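Local coordinates for protein 3-carboxy-cis,cis-muconate cycloisomerase (Acinetobacter calcoaceticus, PDB 1Q5N) that is a cycloisomerase of the fumarase/aspartase (lyase) superfamily, a largely helical enzyme assembled from four copies of the same chain, at residues 141-152 and 163-174; 62-71 and 84-92. One frame throughout, in Å; residues are numbered along the deposited sequence.

Interaction 1 (141-152 and 163-174); sequences LSQAQTYRHQVM and PITLGHKLARWA
Leu166 lays its side chain beside that of Tyr147, both running in one direction, and sets CD2 over one face of the phenol ring, 4.2 Å from the ring centroid and 26° off the normal, a CH-pi contact. Its CG stands anti to the backbone N (chi1 169°), which turns the branch toward the ring face. Leu170, one turn on, reaches Tyr147 only obliquely; Leu170 CB lies 3.7 Å from Ala144 CB, while its CD1 lies against the backbone of Gln143. Farther along, Leu141 CD2 meets Ala174 CB. Consistent with Ala144 facing Gly167 and Ala171, the axes of 141-146 and 166-174 come within 7.7 Å, crossing at -161°. Just beyond the helix end, Gly167, with no side chain, packs its backbone 3.9 Å from Arg148, CA to CA.

Helix 110-146 passes through a type I turn, Tyr147 to Gln150, into antiparallel strands, and strand 163-165 leads back into helix 166-191, at one end of the superfamily's long helices. Met152 and Ile164 form a hydrogen-bonded pair, and Ile164 N gives Met152 O a nearly straight bond of 2.9 Å. Thr165 is the N-cap of the next helix: OG1, between backbone N and carbonyl carbon, accepts from His168 N and donates to Arg148 O from above that carbonyl's plane. Tyr147 O is gripped by Gly167 N and Gln150 N from opposite faces. Met152 SD passes Leu166 CA at 3.7 Å, and its CE touches Lys169 CE, the chains at about a right angle. Lys169 NZ forms a salt bridge with Glu318 of the second subunit.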
loop_
_atom_site.group_PDB
_atom_site.type_symbol
_atom_site.label_atom_id
_atom_site.label_comp_id
_atom_site.label_asym_id
_atom_site.label_seq_id
_atom_site.Cartn_x
_atom_site.Cartn_y
_atom_site.Cartn_z
ATOM N N LEU A 141 -5.338 -17.112 -27.638
ATOM C CA LEU A 141 -4.634 -17.436 -28.879
ATOM C C LEU A 141 -5.658 -17.715 -29.997
ATOM O O LEU A 141 -5.516 -17.248 -31.099
ATOM C CB LEU A 141 -3.751 -18.666 -28.716
ATOM C CG LEU A 141 -2.483 -18.643 -27.865
ATOM C CD1 LEU A 141 -2.086 -20.106 -27.591
ATOM C CD2 LEU A 141 -1.362 -17.883 -28.561
ATOM N N SER A 142 -6.698 -18.466 -29.695
ATOM C CA SER A 142 -7.703 -18.801 -30.685
ATOM C C SER A 142 -8.459 -17.557 -31.225
ATOM O O SER A 142 -8.678 -17.431 -32.431
ATOM C CB SER A 142 -8.651 -19.817 -30.063
ATOM O OG SER A 142 -9.901 -19.764 -30.707
ATOM N N GLN A 143 -8.821 -16.627 -30.333
ATOM C CA GLN A 143 -9.519 -15.409 -30.724
ATOM C C GLN A 143 -8.569 -14.506 -31.463
ATOM O O GLN A 143 -8.968 -13.799 -32.372
ATOM C CB GLN A 143 -10.054 -14.697 -29.476
ATOM C CG GLN A 143 -11.064 -15.556 -28.765
ATOM C CD GLN A 143 -12.463 -15.408 -29.343
ATOM O OE1 GLN A 143 -12.665 -15.471 -30.570
ATOM N NE2 GLN A 143 -13.445 -15.203 -28.457
ATOM N N ALA A 144 -7.301 -14.521 -31.090
ATOM C CA ALA A 144 -6.346 -13.663 -31.778
ATOM C C ALA A 144 -6.291 -14.009 -33.257
ATOM O O ALA A 144 -6.149 -13.130 -34.123
ATOM C CB ALA A 144 -4.946 -13.801 -31.166
ATOM N N GLN A 145 -6.361 -15.309 -33.527
ATOM C CA GLN A 145 -6.327 -15.873 -34.880
ATOM C C GLN A 145 -7.624 -15.506 -35.631
ATOM O O GLN A 145 -7.583 -15.060 -36.760
ATOM C CB GLN A 145 -6.183 -17.403 -34.746
ATOM C CG GLN A 145 -6.005 -18.237 -36.001
ATOM C CD GLN A 145 -5.341 -19.605 -35.654
ATOM O OE1 GLN A 145 -5.877 -20.411 -34.851
ATOM N NE2 GLN A 145 -4.160 -19.851 -36.238
ATOM N N THR A 146 -8.765 -15.697 -34.983
ATOM C CA THR A 146 -10.038 -15.378 -35.583
ATOM C C THR A 146 -10.151 -13.904 -36.033
ATOM O O THR A 146 -10.755 -13.608 -37.077
ATOM C CB THR A 146 -11.169 -15.670 -34.598
ATOM O OG1 THR A 146 -11.128 -17.034 -34.211
ATOM C CG2 THR A 146 -12.495 -15.443 -35.221
ATOM N N TYR A 147 -9.527 -12.990 -35.287
ATOM C CA TYR A 147 -9.644 -11.553 -35.563
ATOM C C TYR A 147 -8.352 -10.870 -35.910
ATOM O O TYR A 147 -8.235 -9.645 -35.758
ATOM C CB TYR A 147 -10.248 -10.854 -34.332
ATOM C CG TYR A 147 -11.631 -11.336 -33.977
ATOM C CD1 TYR A 147 -12.740 -10.972 -34.755
ATOM C CD2 TYR A 147 -11.850 -12.147 -32.870
ATOM C CE1 TYR A 147 -14.046 -11.405 -34.433
ATOM C CE2 TYR A 147 -13.158 -12.590 -32.538
ATOM C CZ TYR A 147 -14.235 -12.209 -33.330
ATOM O OH TYR A 147 -15.507 -12.639 -33.030
ATOM N N ARG A 148 -7.371 -11.628 -36.375
ATOM C CA ARG A 148 -6.107 -10.993 -36.693
ATOM C C ARG A 148 -6.224 -9.920 -37.784
ATOM O O ARG A 148 -5.352 -9.074 -37.922
ATOM C CB ARG A 148 -5.069 -12.057 -37.076
ATOM C CG ARG A 148 -5.414 -12.973 -38.277
ATOM C CD ARG A 148 -4.123 -13.170 -39.064
ATOM N NE ARG A 148 -3.381 -14.305 -38.578
ATOM C CZ ARG A 148 -2.053 -14.390 -38.446
ATOM N NH1 ARG A 148 -1.205 -13.403 -38.737
ATOM N NH2 ARG A 148 -1.558 -15.545 -38.043
ATOM N N HIS A 149 -7.298 -9.977 -38.559
ATOM C CA HIS A 149 -7.524 -9.012 -39.636
ATOM C C HIS A 149 -8.651 -8.016 -39.322
ATOM O O HIS A 149 -8.989 -7.185 -40.173
ATOM C CB HIS A 149 -7.844 -9.730 -40.988
ATOM C CG HIS A 149 -6.701 -10.545 -41.520
ATOM N ND1 HIS A 149 -6.774 -11.915 -41.694
ATOM C CD2 HIS A 149 -5.410 -10.194 -41.789
ATOM C CE1 HIS A 149 -5.579 -12.379 -42.034
ATOM N NE2 HIS A 149 -4.737 -11.355 -42.094
ATOM N N GLN A 150 -9.242 -8.096 -38.133
ATOM C CA GLN A 150 -10.303 -7.170 -37.791
ATOM C C GLN A 150 -9.661 -5.810 -37.429
ATOM O O GLN A 150 -9.146 -5.618 -36.300
ATOM C CB GLN A 150 -11.093 -7.698 -36.618
ATOM C CG GLN A 150 -12.128 -6.719 -36.149
ATOM C CD GLN A 150 -13.075 -6.309 -37.311
ATOM O OE1 GLN A 150 -13.807 -7.154 -37.852
ATOM N NE2 GLN A 150 -13.042 -4.997 -37.707
ATOM N N VAL A 151 -9.668 -4.879 -38.386
ATOM C CA VAL A 151 -9.109 -3.549 -38.162
ATOM C C VAL A 151 -9.907 -2.678 -37.145
ATOM O O VAL A 151 -11.141 -2.732 -37.092
ATOM C CB VAL A 151 -9.004 -2.789 -39.510
ATOM C CG1 VAL A 151 -8.557 -1.391 -39.247
ATOM C CG2 VAL A 151 -7.969 -3.471 -40.418
ATOM N N MET A 152 -9.199 -1.895 -36.331
ATOM C CA MET A 152 -9.857 -1.008 -35.343
ATOM C C MET A 152 -8.845 0.056 -34.959
ATOM O O MET A 152 -7.675 -0.051 -35.325
ATOM C CB MET A 152 -10.273 -1.776 -34.092
ATOM C CG MET A 152 -9.059 -2.366 -33.391
ATOM S SD MET A 152 -9.470 -3.195 -31.851
ATOM C CE MET A 152 -9.798 -1.698 -30.786
ATOM N N PRO A 163 -4.319 2.805 -36.976
ATOM C CA PRO A 163 -5.052 1.525 -36.957
ATOM C C PRO A 163 -4.226 0.394 -36.367
ATOM O O PRO A 163 -3.005 0.423 -36.463
ATOM C CB PRO A 163 -5.308 1.229 -38.451
ATOM C CG PRO A 163 -4.992 2.535 -39.158
ATOM C CD PRO A 163 -3.873 3.131 -38.344
ATOM N N ILE A 164 -4.898 -0.584 -35.761
ATOM C CA ILE A 164 -4.238 -1.850 -35.305
ATOM C C ILE A 164 -5.300 -2.910 -35.657
ATOM O O ILE A 164 -6.222 -2.598 -36.427
ATOM C CB ILE A 164 -3.963 -1.910 -33.740
ATOM C CG1 ILE A 164 -5.293 -1.765 -32.955
ATOM C CG2 ILE A 164 -2.988 -0.813 -33.355
ATOM C CD1 ILE A 164 -5.172 -2.106 -31.464
ATOM N N THR A 165 -5.173 -4.151 -35.169
ATOM C CA THR A 165 -6.257 -5.131 -35.375
ATOM C C THR A 165 -6.598 -5.662 -33.980
ATOM O O THR A 165 -5.765 -5.638 -33.068
ATOM C CB THR A 165 -5.887 -6.336 -36.290
ATOM O OG1 THR A 165 -4.913 -7.150 -35.633
ATOM C CG2 THR A 165 -5.327 -5.846 -37.670
ATOM N N LEU A 166 -7.832 -6.106 -33.803
ATOM C CA LEU A 166 -8.249 -6.635 -32.538
ATOM C C LEU A 166 -7.348 -7.819 -32.217
ATOM O O LEU A 166 -6.964 -8.028 -31.074
ATOM C CB LEU A 166 -9.695 -7.080 -32.625
ATOM C CG LEU A 166 -10.172 -7.905 -31.431
ATOM C CD1 LEU A 166 -9.998 -7.057 -30.191
ATOM C CD2 LEU A 166 -11.659 -8.334 -31.575
ATOM N N GLY A 167 -6.998 -8.588 -33.244
ATOM C CA GLY A 167 -6.141 -9.739 -33.035
ATOM C C GLY A 167 -4.820 -9.322 -32.412
ATOM O O GLY A 167 -4.216 -10.091 -31.661
ATOM N N HIS A 168 -4.320 -8.131 -32.729
ATOM C CA HIS A 168 -3.059 -7.745 -32.108
ATOM C C HIS A 168 -3.227 -7.531 -30.542
ATOM O O HIS A 168 -2.367 -7.945 -29.777
ATOM C CB HIS A 168 -2.517 -6.500 -32.756
ATOM C CG HIS A 168 -1.101 -6.210 -32.374
ATOM N ND1 HIS A 168 -0.673 -4.953 -32.031
ATOM C CD2 HIS A 168 -0.005 -7.008 -32.343
ATOM C CE1 HIS A 168 0.631 -4.978 -31.809
ATOM N NE2 HIS A 168 1.063 -6.215 -31.991
ATOM N N LYS A 169 -4.312 -6.890 -30.092
ATOM C CA LYS A 169 -4.547 -6.758 -28.653
ATOM C C LYS A 169 -4.608 -8.167 -28.027
ATOM O O LYS A 169 -3.998 -8.423 -26.976
ATOM C CB LYS A 169 -5.893 -6.071 -28.368
ATOM C CG LYS A 169 -5.969 -4.589 -28.627
ATOM C CD LYS A 169 -7.322 -4.096 -28.159
ATOM C CE LYS A 169 -7.382 -2.576 -28.047
ATOM N NZ LYS A 169 -6.476 -1.980 -27.019
ATOM N N LEU A 170 -5.338 -9.081 -28.683
ATOM C CA LEU A 170 -5.481 -10.449 -28.183
ATOM C C LEU A 170 -4.135 -11.193 -28.132
ATOM O O LEU A 170 -3.872 -11.953 -27.172
ATOM C CB LEU A 170 -6.495 -11.231 -29.029
ATOM C CG LEU A 170 -7.935 -10.734 -28.784
ATOM C CD1 LEU A 170 -8.890 -11.186 -29.912
ATOM C CD2 LEU A 170 -8.386 -11.295 -27.471
ATOM N N ALA A 171 -3.273 -10.959 -29.128
ATOM C CA ALA A 171 -1.975 -11.627 -29.116
ATOM C C ALA A 171 -1.126 -11.078 -27.954
ATOM O O ALA A 171 -0.401 -11.836 -27.289
ATOM C CB ALA A 171 -1.250 -11.437 -30.472
ATOM N N ARG A 172 -1.212 -9.764 -27.723
ATOM C CA ARG A 172 -0.478 -9.132 -26.631
ATOM C C ARG A 172 -0.918 -9.773 -25.265
ATOM O O ARG A 172 -0.079 -10.109 -24.423
ATOM C CB ARG A 172 -0.725 -7.610 -26.645
ATOM C CG ARG A 172 0.118 -6.854 -27.670
ATOM C CD ARG A 172 -0.497 -5.471 -27.992
ATOM N NE ARG A 172 -0.788 -4.692 -26.774
ATOM C CZ ARG A 172 -1.642 -3.674 -26.728
ATOM N NH1 ARG A 172 -2.276 -3.301 -27.828
ATOM N NH2 ARG A 172 -1.897 -3.052 -25.573
ATOM N N TRP A 173 -2.223 -9.983 -25.086
ATOM C CA TRP A 173 -2.724 -10.584 -23.863
ATOM C C TRP A 173 -2.296 -12.054 -23.715
ATOM O O TRP A 173 -1.957 -12.533 -22.595
ATOM C CB TRP A 173 -4.261 -10.461 -23.791
ATOM C CG TRP A 173 -4.726 -9.056 -23.859
ATOM C CD1 TRP A 173 -3.986 -7.935 -23.589
ATOM C CD2 TRP A 173 -6.053 -8.597 -24.138
ATOM N NE1 TRP A 173 -4.773 -6.826 -23.674
ATOM C CE2 TRP A 173 -6.043 -7.201 -24.013
ATOM C CE3 TRP A 173 -7.250 -9.244 -24.477
ATOM C CZ2 TRP A 173 -7.179 -6.413 -24.221
ATOM C CZ3 TRP A 173 -8.405 -8.458 -24.681
ATOM C CH2 TRP A 173 -8.354 -7.057 -24.548
ATOM N N ALA A 174 -2.311 -12.764 -24.842
ATOM C CA ALA A 174 -1.937 -14.165 -24.869
ATOM C C ALA A 174 -0.493 -14.307 -24.416
ATOM O O ALA A 174 -0.174 -15.094 -23.536
ATOM C CB ALA A 174 -2.113 -14.749 -26.295
#

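Interaction 2 (62-71 and 84-92); sequences AIDKIDFDAL and PFVKQLTAI
Helix 84-92 runs past a chain segment that is itself broken in two: helix 62-65 ends as Ile66 leaves helical geometry, and helix 68-71 starts after Asp67. The backbones run in opposite senses, Ala62 nearest Ile92 and Leu71 nearest Pro84, with CA atoms 6.8 and 6.1 Å apart. Into the break reaches Gln88, its chain extended beyond CG, and the amide clasps the backbone of Asp67 with both ends. OE1 takes Asp67 N at 2.9 Å on a lone pair in its carbonyl plane; NE2 returns a longer bond of 3.3 Å to Asp67 O, almost straight at 179° and in the plane of the Gln88 amide, though tilted from the carbonyl plane of Asp67. Two bonds to one residue fix the rotation of the amide, and Asp67 O also accepts from Leu71 N.

Apolar groups flank this clasp. Ile92 directs CD1 at Ile66 CG1, 3.7 Å away, where the side chains meet at about a right angle, and the same methyl lies 3.7 Å from Lys65 CB. Ala62 CB rests against Leu89 CD1. Beyond the amide, Leu71 holds CG anti to its own N (chi1 -164°), bringing CD1 to Pro84 CB at 3.7 Å and close to Phe85 N. Phe85 also packs on Val27, Met30 and Val31 of helix 23-43, while Leu71 touches Leu7 of the third subunit. In this helical N-terminal part of the lyase-family chain, two short helices follow each other, the second N-capped by Asp67 through OD1 and Asp69 N, their linker backbone held by a glutamine of an antiparallel neighbouring helix.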
loop_
_atom_site.group_PDB
_atom_site.type_symbol
_atom_site.label_atom_id
_atom_site.label_comp_id
_atom_site.label_asym_id
_atom_site.label_seq_id
_atom_site.Cartn_x
_atom_site.Cartn_y
_atom_site.Cartn_z
ATOM N N ALA A 62 -11.785 -37.430 11.904
ATOM C CA ALA A 62 -11.593 -36.404 12.918
ATOM C C ALA A 62 -12.322 -35.125 12.569
ATOM O O ALA A 62 -12.848 -34.445 13.452
ATOM C CB ALA A 62 -10.112 -36.125 13.102
ATOM N N ILE A 63 -12.358 -34.809 11.279
ATOM C CA ILE A 63 -12.993 -33.594 10.820
ATOM C C ILE A 63 -14.443 -33.522 11.257
ATOM O O ILE A 63 -14.940 -32.456 11.589
ATOM C CB ILE A 63 -12.929 -33.478 9.298
ATOM C CG1 ILE A 63 -13.446 -32.101 8.866
ATOM C CG2 ILE A 63 -13.739 -34.590 8.646
ATOM C CD1 ILE A 63 -12.451 -30.989 9.156
ATOM N N ASP A 64 -15.124 -34.663 11.270
ATOM C CA ASP A 64 -16.523 -34.687 11.683
ATOM C C ASP A 64 -16.706 -34.637 13.173
ATOM O O ASP A 64 -17.751 -34.199 13.663
ATOM C CB ASP A 64 -17.217 -35.913 11.109
ATOM C CG ASP A 64 -17.290 -35.853 9.607
ATOM O OD1 ASP A 64 -17.934 -34.898 9.106
ATOM O OD2 ASP A 64 -16.688 -36.728 8.933
ATOM N N LYS A 65 -15.680 -35.052 13.901
ATOM C CA LYS A 65 -15.754 -35.035 15.357
ATOM C C LYS A 65 -15.276 -33.729 16.014
ATOM O O LYS A 65 -15.579 -33.489 17.173
ATOM C CB LYS A 65 -14.956 -36.192 15.929
ATOM C CG LYS A 65 -15.446 -37.574 15.505
ATOM C CD LYS A 65 -14.556 -38.595 16.171
ATOM C CE LYS A 65 -14.884 -40.002 15.795
ATOM N NZ LYS A 65 -13.928 -40.848 16.575
ATOM N N ILE A 66 -14.544 -32.894 15.276
ATOM C CA ILE A 66 -14.040 -31.637 15.798
ATOM C C ILE A 66 -15.096 -30.532 16.036
ATOM O O ILE A 66 -15.929 -30.272 15.185
ATOM C CB ILE A 66 -12.905 -31.154 14.875
ATOM C CG1 ILE A 66 -11.617 -31.867 15.295
ATOM C CG2 ILE A 66 -12.787 -29.641 14.902
ATOM C CD1 ILE A 66 -10.545 -31.696 14.365
ATOM N N ASP A 67 -15.057 -29.895 17.206
ATOM C CA ASP A 67 -16.017 -28.834 17.581
ATOM C C ASP A 67 -15.498 -27.469 17.133
ATOM O O ASP A 67 -14.632 -26.884 17.795
ATOM C CB ASP A 67 -16.230 -28.815 19.105
ATOM C CG ASP A 67 -17.239 -27.758 19.551
ATOM O OD1 ASP A 67 -17.867 -27.125 18.686
ATOM O OD2 ASP A 67 -17.412 -27.575 20.782
ATOM N N PHE A 68 -16.051 -26.956 16.034
ATOM C CA PHE A 68 -15.595 -25.701 15.495
ATOM C C PHE A 68 -15.873 -24.473 16.329
ATOM O O PHE A 68 -15.136 -23.493 16.237
ATOM C CB PHE A 68 -16.070 -25.549 14.051
ATOM C CG PHE A 68 -15.255 -26.366 13.081
ATOM C CD1 PHE A 68 -15.524 -27.717 12.882
ATOM C CD2 PHE A 68 -14.185 -25.790 12.385
ATOM C CE1 PHE A 68 -14.732 -28.490 12.016
ATOM C CE2 PHE A 68 -13.392 -26.545 11.525
ATOM C CZ PHE A 68 -13.667 -27.897 11.333
ATOM N N ASP A 69 -16.901 -24.513 17.166
ATOM C CA ASP A 69 -17.170 -23.373 18.038
ATOM C C ASP A 69 -16.151 -23.368 19.165
ATOM O O ASP A 69 -15.624 -22.314 19.569
ATOM C CB ASP A 69 -18.572 -23.469 18.615
ATOM C CG ASP A 69 -19.619 -23.176 17.584
ATOM O OD1 ASP A 69 -19.761 -21.971 17.236
ATOM O OD2 ASP A 69 -20.274 -24.144 17.105
ATOM N N ALA A 70 -15.879 -24.555 19.690
ATOM C CA ALA A 70 -14.900 -24.668 20.747
ATOM C C ALA A 70 -13.580 -24.179 20.135
ATOM O O ALA A 70 -12.897 -23.375 20.723
ATOM C CB ALA A 70 -14.781 -26.132 21.195
ATOM N N LEU A 71 -13.259 -24.650 18.928
ATOM C CA LEU A 71 -12.015 -24.283 18.263
ATOM C C LEU A 71 -11.859 -22.767 18.065
ATOM O O LEU A 71 -10.795 -22.221 18.354
ATOM C CB LEU A 71 -11.876 -25.008 16.908
ATOM C CG LEU A 71 -10.453 -24.992 16.306
ATOM C CD1 LEU A 71 -9.532 -25.691 17.281
ATOM C CD2 LEU A 71 -10.376 -25.685 14.925
ATOM N N PRO A 84 -5.252 -25.306 20.032
ATOM C CA PRO A 84 -6.508 -25.936 20.440
ATOM C C PRO A 84 -6.839 -27.087 19.487
ATOM O O PRO A 84 -7.553 -28.005 19.834
ATOM C CB PRO A 84 -7.521 -24.807 20.311
ATOM C CG PRO A 84 -6.683 -23.553 20.302
ATOM C CD PRO A 84 -5.490 -23.937 19.546
ATOM N N PHE A 85 -6.330 -27.022 18.269
ATOM C CA PHE A 85 -6.604 -28.077 17.334
ATOM C C PHE A 85 -5.891 -29.363 17.802
ATOM O O PHE A 85 -6.473 -30.441 17.755
ATOM C CB PHE A 85 -6.130 -27.661 15.947
ATOM C CG PHE A 85 -5.810 -28.810 15.052
ATOM C CD1 PHE A 85 -6.811 -29.465 14.345
ATOM C CD2 PHE A 85 -4.498 -29.237 14.893
ATOM C CE1 PHE A 85 -6.493 -30.540 13.497
ATOM C CE2 PHE A 85 -4.173 -30.308 14.049
ATOM C CZ PHE A 85 -5.161 -30.949 13.351
ATOM N N VAL A 86 -4.636 -29.239 18.234
ATOM C CA VAL A 86 -3.866 -30.369 18.720
ATOM C C VAL A 86 -4.586 -30.987 19.916
ATOM O O VAL A 86 -4.720 -32.188 19.950
ATOM C CB VAL A 86 -2.387 -29.958 19.095
ATOM C CG1 VAL A 86 -1.716 -31.006 19.982
ATOM C CG2 VAL A 86 -1.562 -29.866 17.849
ATOM N N LYS A 87 -5.068 -30.184 20.872
ATOM C CA LYS A 87 -5.787 -30.745 22.024
ATOM C C LYS A 87 -6.912 -31.636 21.523
ATOM O O LYS A 87 -7.008 -32.806 21.891
ATOM C CB LYS A 87 -6.439 -29.666 22.896
ATOM C CG LYS A 87 -5.512 -28.611 23.375
ATOM C CD LYS A 87 -4.514 -29.136 24.380
ATOM C CE LYS A 87 -4.885 -28.670 25.797
ATOM N NZ LYS A 87 -4.892 -27.152 25.907
ATOM N N GLN A 88 -7.770 -31.071 20.683
ATOM C CA GLN A 88 -8.887 -31.813 20.168
ATOM C C GLN A 88 -8.534 -33.084 19.411
ATOM O O GLN A 88 -9.189 -34.101 19.585
ATOM C CB GLN A 88 -9.767 -30.931 19.276
ATOM C CG GLN A 88 -10.618 -29.987 20.093
ATOM C CD GLN A 88 -11.808 -29.467 19.312
ATOM O OE1 GLN A 88 -12.502 -30.237 18.627
ATOM N NE2 GLN A 88 -12.060 -28.162 19.412
ATOM N N LEU A 89 -7.518 -33.026 18.562
ATOM C CA LEU A 89 -7.164 -34.196 17.794
ATOM C C LEU A 89 -6.628 -35.260 18.717
ATOM O O LEU A 89 -6.824 -36.453 18.469
ATOM C CB LEU A 89 -6.097 -33.885 16.761
ATOM C CG LEU A 89 -5.725 -35.092 15.898
ATOM C CD1 LEU A 89 -6.893 -35.424 15.008
ATOM C CD2 LEU A 89 -4.479 -34.805 15.057
ATOM N N THR A 90 -5.927 -34.830 19.762
ATOM C CA THR A 90 -5.357 -35.787 20.701
ATOM C C THR A 90 -6.527 -36.475 21.427
ATOM O O THR A 90 -6.607 -37.693 21.471
ATOM C CB THR A 90 -4.367 -35.098 21.711
ATOM O OG1 THR A 90 -3.252 -34.565 20.983
ATOM C CG2 THR A 90 -3.793 -36.121 22.714
ATOM N N ALA A 91 -7.457 -35.688 21.947
ATOM C CA ALA A 91 -8.582 -36.269 22.631
ATOM C C ALA A 91 -9.285 -37.238 21.666
ATOM O O ALA A 91 -9.717 -38.311 22.067
ATOM C CB ALA A 91 -9.527 -35.176 23.100
ATOM N N ILE A 92 -9.386 -36.894 20.388
ATOM C CA ILE A 92 -10.054 -37.787 19.444
ATOM C C ILE A 92 -9.319 -39.133 19.274
ATOM O O ILE A 92 -9.949 -40.177 19.188
ATOM C CB ILE A 92 -10.235 -37.101 18.060
ATOM C CG1 ILE A 92 -11.325 -36.041 18.155
ATOM C CG2 ILE A 92 -10.586 -38.128 16.989
ATOM C CD1 ILE A 92 -11.472 -35.225 16.875
#

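How the interactions relate
The two contacts stand about 55 Å apart between centres, on opposite sides of the chain's centre, and their nearest atoms remain about 38 Å from each other. Interaction 2 is complete before the chain reaches interaction 1: helix 82-94, which carries 84-92, is followed in the chain by helix 110-146, whose C-terminal end supplies the start of 141-152. That helix, 37 residues long, probably covers much of the distance between them. All four segments belong to the lyase-family part of the chain, yet the two contacts have no helix or strand in common. One joins short helices near one end of the elongated molecule; the other turns the chain back through the three-stranded antiparallel strands. Each also lies beside a different neighbouring subunit, so both local folds adjoin the tetramer's interfaces.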